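Fructose 1-phosphate kinase (Staphylococcus aureus, PDB 2JG5) probably catalyses the ATP-dependent phosphorylation of fructose 1-phosphate to fructose 1,6-bisphosphate, as a member of the PfkB carbohydrate kinase family. Local coordinates at residues P237-T251 against A272-L285. Numbering follows the deposited sequence.
Sequences PQGKVVNTVGSGDST and AVACGTATAFDEDL
F281, just past the end of helix 265-280, lies against the loop 237-241. Its CB points away from the loop, but CG turns opposite the carbonyl carbon (chi1 -68°) and carries the ring back to it. CD1 is 3.3 Å from K240 O. CE1 meets the carbonyl of G239. CZ, at the far end, is 3.6 Å from G239 N, and P237 O meets the same end at the ring edge, near its plane. T277 O lies above one face, offset toward the rim. The backbone from P237 to K240 thus runs past the CD1-CE1-CZ side of the ring.

Next to it, A280 O accepts two backbone bonds, from V242 N (2.8 Å) and N243 N (2.9 Å). This fastens the loop to the C-terminal end of the helix. N243 OD1 accepts from V245 N in an Asx turn.

Further on, the helical pieces 247-251 and 272-280 run nearly antiparallel (155°), their axes 7.0 Å apart at the closest. G276 allows this closeness: T251 OG1 sits 3.4 Å from G276 CA. S250 OG and T279 OG1 approach to 2.6 Å, and S250 OG also donates to G246 O.

G246-S247-G248-D249 fits the GXGD motif of the PfkB family at a helix N-terminus, with G246 as N-cap. D249 is bound by K38 and N41 of helix 38-48, which also packs on S250 and L285. Helix 288-295 packs on C275, T277 and F281, and strand 98-102 touches N243 and V245.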
loop_
_atom_site.group_PDB
_atom_site.type_symbol
_atom_site.label_atom_id
_atom_site.label_comp_id
_atom_site.label_asym_id
_atom_site.label_seq_id
_atom_site.Cartn_x
_atom_site.Cartn_y
_atom_site.Cartn_z
ATOM N N PRO A 237 25.561 -16.530 -21.423
ATOM C CA PRO A 237 26.631 -15.533 -21.507
ATOM C C PRO A 237 26.893 -14.884 -20.152
ATOM O O PRO A 237 25.974 -14.728 -19.345
ATOM C CB PRO A 237 26.075 -14.497 -22.495
ATOM C CG PRO A 237 24.605 -14.694 -22.468
ATOM C CD PRO A 237 24.414 -16.163 -22.272
ATOM N N GLN A 238 28.145 -14.544 -19.887
ATOM C CA GLN A 238 28.468 -13.804 -18.681
ATOM C C GLN A 238 28.048 -12.341 -18.853
ATOM O O GLN A 238 27.854 -11.866 -19.977
ATOM C CB GLN A 238 29.963 -13.923 -18.349
ATOM C CG GLN A 238 30.283 -14.920 -17.222
ATOM C CD GLN A 238 30.323 -16.382 -17.672
ATOM O OE1 GLN A 238 29.450 -16.861 -18.412
ATOM N NE2 GLN A 238 31.340 -17.105 -17.206
ATOM N N GLY A 239 27.886 -11.645 -17.733
ATOM C CA GLY A 239 27.528 -10.235 -17.753
ATOM C C GLY A 239 27.225 -9.747 -16.359
ATOM O O GLY A 239 27.133 -10.546 -15.423
ATOM N N LYS A 240 27.079 -8.430 -16.221
ATOM C CA LYS A 240 26.689 -7.836 -14.945
ATOM C C LYS A 240 25.266 -8.246 -14.584
ATOM O O LYS A 240 24.297 -7.851 -15.242
ATOM C CB LYS A 240 26.826 -6.308 -14.966
ATOM C CG LYS A 240 26.232 -5.606 -13.723
ATOM C CD LYS A 240 26.392 -4.043 -13.903
ATOM C CE LYS A 240 25.292 -3.395 -12.773
ATOM N NZ LYS A 240 26.449 -2.177 -12.019
ATOM N N VAL A 241 25.168 -9.074 -13.548
ATOM C CA VAL A 241 23.901 -9.376 -12.900
ATOM C C VAL A 241 23.331 -8.065 -12.351
ATOM O O VAL A 241 23.962 -7.405 -11.517
ATOM C CB VAL A 241 24.120 -10.397 -11.756
ATOM C CG1 VAL A 241 22.982 -10.340 -10.734
ATOM C CG2 VAL A 241 24.291 -11.806 -12.320
ATOM N N VAL A 242 22.167 -7.667 -12.852
ATOM C CA VAL A 242 21.515 -6.450 -12.384
ATOM C C VAL A 242 20.545 -6.790 -11.259
ATOM O O VAL A 242 20.673 -6.276 -10.148
ATOM C CB VAL A 242 20.782 -5.697 -13.524
ATOM C CG1 VAL A 242 20.113 -4.439 -12.995
ATOM C CG2 VAL A 242 21.742 -5.346 -14.648
ATOM N N ASN A 243 19.589 -7.673 -11.554
ATOM C CA ASN A 243 18.547 -8.059 -10.610
ATOM C C ASN A 243 17.990 -9.432 -10.956
ATOM O O ASN A 243 17.305 -9.591 -11.965
ATOM C CB ASN A 243 17.425 -7.017 -10.622
ATOM C CG ASN A 243 16.532 -7.113 -9.419
ATOM O OD1 ASN A 243 16.107 -8.194 -9.026
ATOM N ND2 ASN A 243 16.232 -5.970 -8.824
ATOM N N THR A 244 18.283 -10.416 -10.109
ATOM C CA THR A 244 17.883 -11.802 -10.362
ATOM C C THR A 244 16.485 -12.119 -9.868
ATOM O O THR A 244 15.992 -13.231 -10.075
ATOM C CB THR A 244 18.861 -12.835 -9.749
ATOM O OG1 THR A 244 18.873 -12.701 -8.325
ATOM C CG2 THR A 244 20.265 -12.646 -10.289
ATOM N N VAL A 245 15.844 -11.157 -9.211
ATOM C CA VAL A 245 14.452 -11.350 -8.816
ATOM C C VAL A 245 13.633 -11.637 -10.079
ATOM O O VAL A 245 13.684 -10.879 -11.051
ATOM C CB VAL A 245 13.871 -10.148 -8.014
ATOM C CG1 VAL A 245 12.390 -10.372 -7.692
ATOM C CG2 VAL A 245 14.669 -9.909 -6.726
ATOM N N GLY A 246 12.922 -12.763 -10.067
ATOM C CA GLY A 246 12.118 -13.180 -11.209
ATOM C C GLY A 246 12.776 -14.100 -12.229
ATOM O O GLY A 246 12.084 -14.633 -13.112
ATOM N N SER A 247 14.092 -14.299 -12.119
ATOM C CA SER A 247 14.843 -15.095 -13.110
ATOM C C SER A 247 14.520 -16.585 -13.078
ATOM O O SER A 247 14.468 -17.242 -14.128
ATOM C CB SER A 247 16.356 -14.855 -13.012
ATOM O OG SER A 247 16.863 -15.086 -11.709
ATOM N N GLY A 248 14.283 -17.116 -11.881
ATOM C CA GLY A 248 13.809 -18.490 -11.742
ATOM C C GLY A 248 12.448 -18.666 -12.396
ATOM O O GLY A 248 12.200 -19.660 -13.082
ATOM N N ASP A 249 11.575 -17.684 -12.170
ATOM C CA ASP A 249 10.254 -17.606 -12.789
ATOM C C ASP A 249 10.332 -17.530 -14.301
ATOM O O ASP A 249 9.555 -18.168 -14.999
ATOM C CB ASP A 249 9.501 -16.376 -12.270
ATOM C CG ASP A 249 9.367 -16.360 -10.751
ATOM O OD1 ASP A 249 9.233 -17.442 -10.147
ATOM O OD2 ASP A 249 9.391 -15.257 -10.171
ATOM N N SER A 250 11.263 -16.722 -14.793
ATOM C CA SER A 250 11.470 -16.511 -16.219
ATOM C C SER A 250 11.999 -17.759 -16.905
ATOM O O SER A 250 11.621 -18.051 -18.037
ATOM C CB SER A 250 12.434 -15.348 -16.433
ATOM O OG SER A 250 11.901 -14.159 -15.888
ATOM N N THR A 251 12.865 -18.490 -16.208
ATOM C CA THR A 251 13.357 -19.790 -16.653
ATOM C C THR A 251 12.181 -20.763 -16.807
ATOM O O THR A 251 12.044 -21.421 -17.847
ATOM C CB THR A 251 14.399 -20.360 -15.663
ATOM O OG1 THR A 251 15.483 -19.428 -15.518
ATOM C CG2 THR A 251 14.961 -21.711 -16.142
ATOM N N ALA A 272 14.458 -21.270 -22.059
ATOM C CA ALA A 272 14.322 -21.216 -20.612
ATOM C C ALA A 272 15.495 -20.490 -19.950
ATOM O O ALA A 272 15.286 -19.569 -19.150
ATOM C CB ALA A 272 14.163 -22.616 -20.057
ATOM N N VAL A 273 16.719 -20.887 -20.309
ATOM C CA VAL A 273 17.942 -20.283 -19.765
ATOM C C VAL A 273 18.147 -18.834 -20.239
ATOM O O VAL A 273 18.565 -17.966 -19.459
ATOM C CB VAL A 273 19.197 -21.184 -20.002
ATOM C CG1 VAL A 273 20.457 -20.485 -19.574
ATOM C CG2 VAL A 273 19.059 -22.501 -19.228
ATOM N N ALA A 274 17.837 -18.575 -21.508
ATOM C CA ALA A 274 17.868 -17.205 -22.045
ATOM C C ALA A 274 16.963 -16.283 -21.238
ATOM O O ALA A 274 17.371 -15.183 -20.876
ATOM C CB ALA A 274 17.456 -17.181 -23.515
ATOM N N CYS A 275 15.741 -16.739 -20.960
ATOM C CA CYS A 275 14.782 -15.969 -20.162
ATOM C C CYS A 275 15.281 -15.585 -18.771
ATOM O O CYS A 275 15.207 -14.414 -18.381
ATOM C CB CYS A 275 13.464 -16.726 -20.045
ATOM S SG CYS A 275 12.618 -16.856 -21.595
ATOM N N GLY A 276 15.786 -16.577 -18.036
ATOM C CA GLY A 276 16.313 -16.373 -16.696
ATOM C C GLY A 276 17.548 -15.494 -16.680
ATOM O O GLY A 276 17.764 -14.732 -15.737
ATOM N N THR A 277 18.355 -15.605 -17.729
ATOM C CA THR A 277 19.536 -14.774 -17.881
ATOM C C THR A 277 19.135 -13.341 -18.187
ATOM O O THR A 277 19.564 -12.418 -17.496
ATOM C CB THR A 277 20.464 -15.309 -18.975
ATOM O OG1 THR A 277 20.774 -16.678 -18.690
ATOM C CG2 THR A 277 21.769 -14.496 -19.032
ATOM N N ALA A 278 18.302 -13.169 -19.213
ATOM C CA ALA A 278 17.845 -11.847 -19.644
ATOM C C ALA A 278 17.177 -11.026 -18.518
ATOM O O ALA A 278 17.427 -9.823 -18.393
ATOM C CB ALA A 278 16.931 -11.979 -20.847
ATOM N N THR A 279 16.359 -11.688 -17.703
ATOM C CA THR A 279 15.773 -11.111 -16.485
ATOM C C THR A 279 16.852 -10.656 -15.515
ATOM O O THR A 279 16.849 -9.499 -15.077
ATOM C CB THR A 279 14.830 -12.125 -15.776
ATOM O OG1 THR A 279 13.713 -12.383 -16.618
ATOM C CG2 THR A 279 14.321 -11.580 -14.446
ATOM N N ALA A 280 17.777 -11.566 -15.201
ATOM C CA ALA A 280 18.933 -11.270 -14.343
ATOM C C ALA A 280 19.677 -9.998 -14.762
ATOM O O ALA A 280 20.131 -9.232 -13.909
ATOM C CB ALA A 280 19.883 -12.459 -14.296
ATOM N N PHE A 281 19.766 -9.773 -16.075
ATOM C CA PHE A 281 20.459 -8.620 -16.651
ATOM C C PHE A 281 19.565 -7.380 -16.790
ATOM O O PHE A 281 19.859 -6.492 -17.589
ATOM C CB PHE A 281 21.030 -8.981 -18.034
ATOM C CG PHE A 281 22.155 -9.988 -18.008
ATOM C CD1 PHE A 281 22.785 -10.351 -16.813
ATOM C CD2 PHE A 281 22.612 -10.548 -19.204
ATOM C CE1 PHE A 281 23.841 -11.279 -16.806
ATOM C CE2 PHE A 281 23.668 -11.466 -19.218
ATOM C CZ PHE A 281 24.282 -11.839 -18.014
ATOM N N ASP A 282 18.490 -7.317 -16.008
ATOM C CA ASP A 282 17.436 -6.317 -16.199
ATOM C C ASP A 282 16.904 -5.799 -14.859
ATOM O O ASP A 282 17.055 -6.465 -13.829
ATOM C CB ASP A 282 16.294 -6.941 -17.010
ATOM C CG ASP A 282 15.372 -5.901 -17.647
ATOM O OD1 ASP A 282 15.455 -5.731 -18.887
ATOM O OD2 ASP A 282 14.563 -5.273 -16.917
ATOM N N GLU A 283 16.278 -4.618 -14.884
ATOM C CA GLU A 283 15.626 -4.046 -13.696
ATOM C C GLU A 283 14.523 -4.970 -13.223
ATOM O O GLU A 283 14.452 -5.327 -12.042
ATOM C CB GLU A 283 14.982 -2.681 -13.982
ATOM C CG GLU A 283 15.651 -1.794 -15.028
ATOM C CD GLU A 283 14.884 -0.492 -15.252
ATOM O OE1 GLU A 283 13.986 -0.168 -14.439
ATOM O OE2 GLU A 283 15.180 0.214 -16.239
ATOM N N ASP A 284 13.654 -5.332 -14.161
ATOM C CA ASP A 284 12.520 -6.175 -13.868
ATOM C C ASP A 284 12.610 -7.454 -14.694
ATOM O O ASP A 284 13.693 -8.039 -14.836
ATOM C CB ASP A 284 11.209 -5.428 -14.150
ATOM C CG ASP A 284 10.071 -5.912 -13.269
ATOM O OD1 ASP A 284 10.121 -5.649 -12.048
ATOM O OD2 ASP A 284 9.130 -6.560 -13.787
ATOM N N LEU A 285 11.474 -7.881 -15.235
ATOM C CA LEU A 285 11.416 -9.047 -16.098
ATOM C C LEU A 285 11.883 -8.676 -17.501
ATOM O O LEU A 285 11.767 -7.526 -17.928
ATOM C CB LEU A 285 10.001 -9.612 -16.127
ATOM C CG LEU A 285 9.399 -10.041 -14.786
ATOM C CD1 LEU A 285 8.047 -10.672 -15.033
ATOM C CD2 LEU A 285 10.299 -11.021 -14.061
HETATM O O HOH W 1 13.946 -8.494 -11.551
#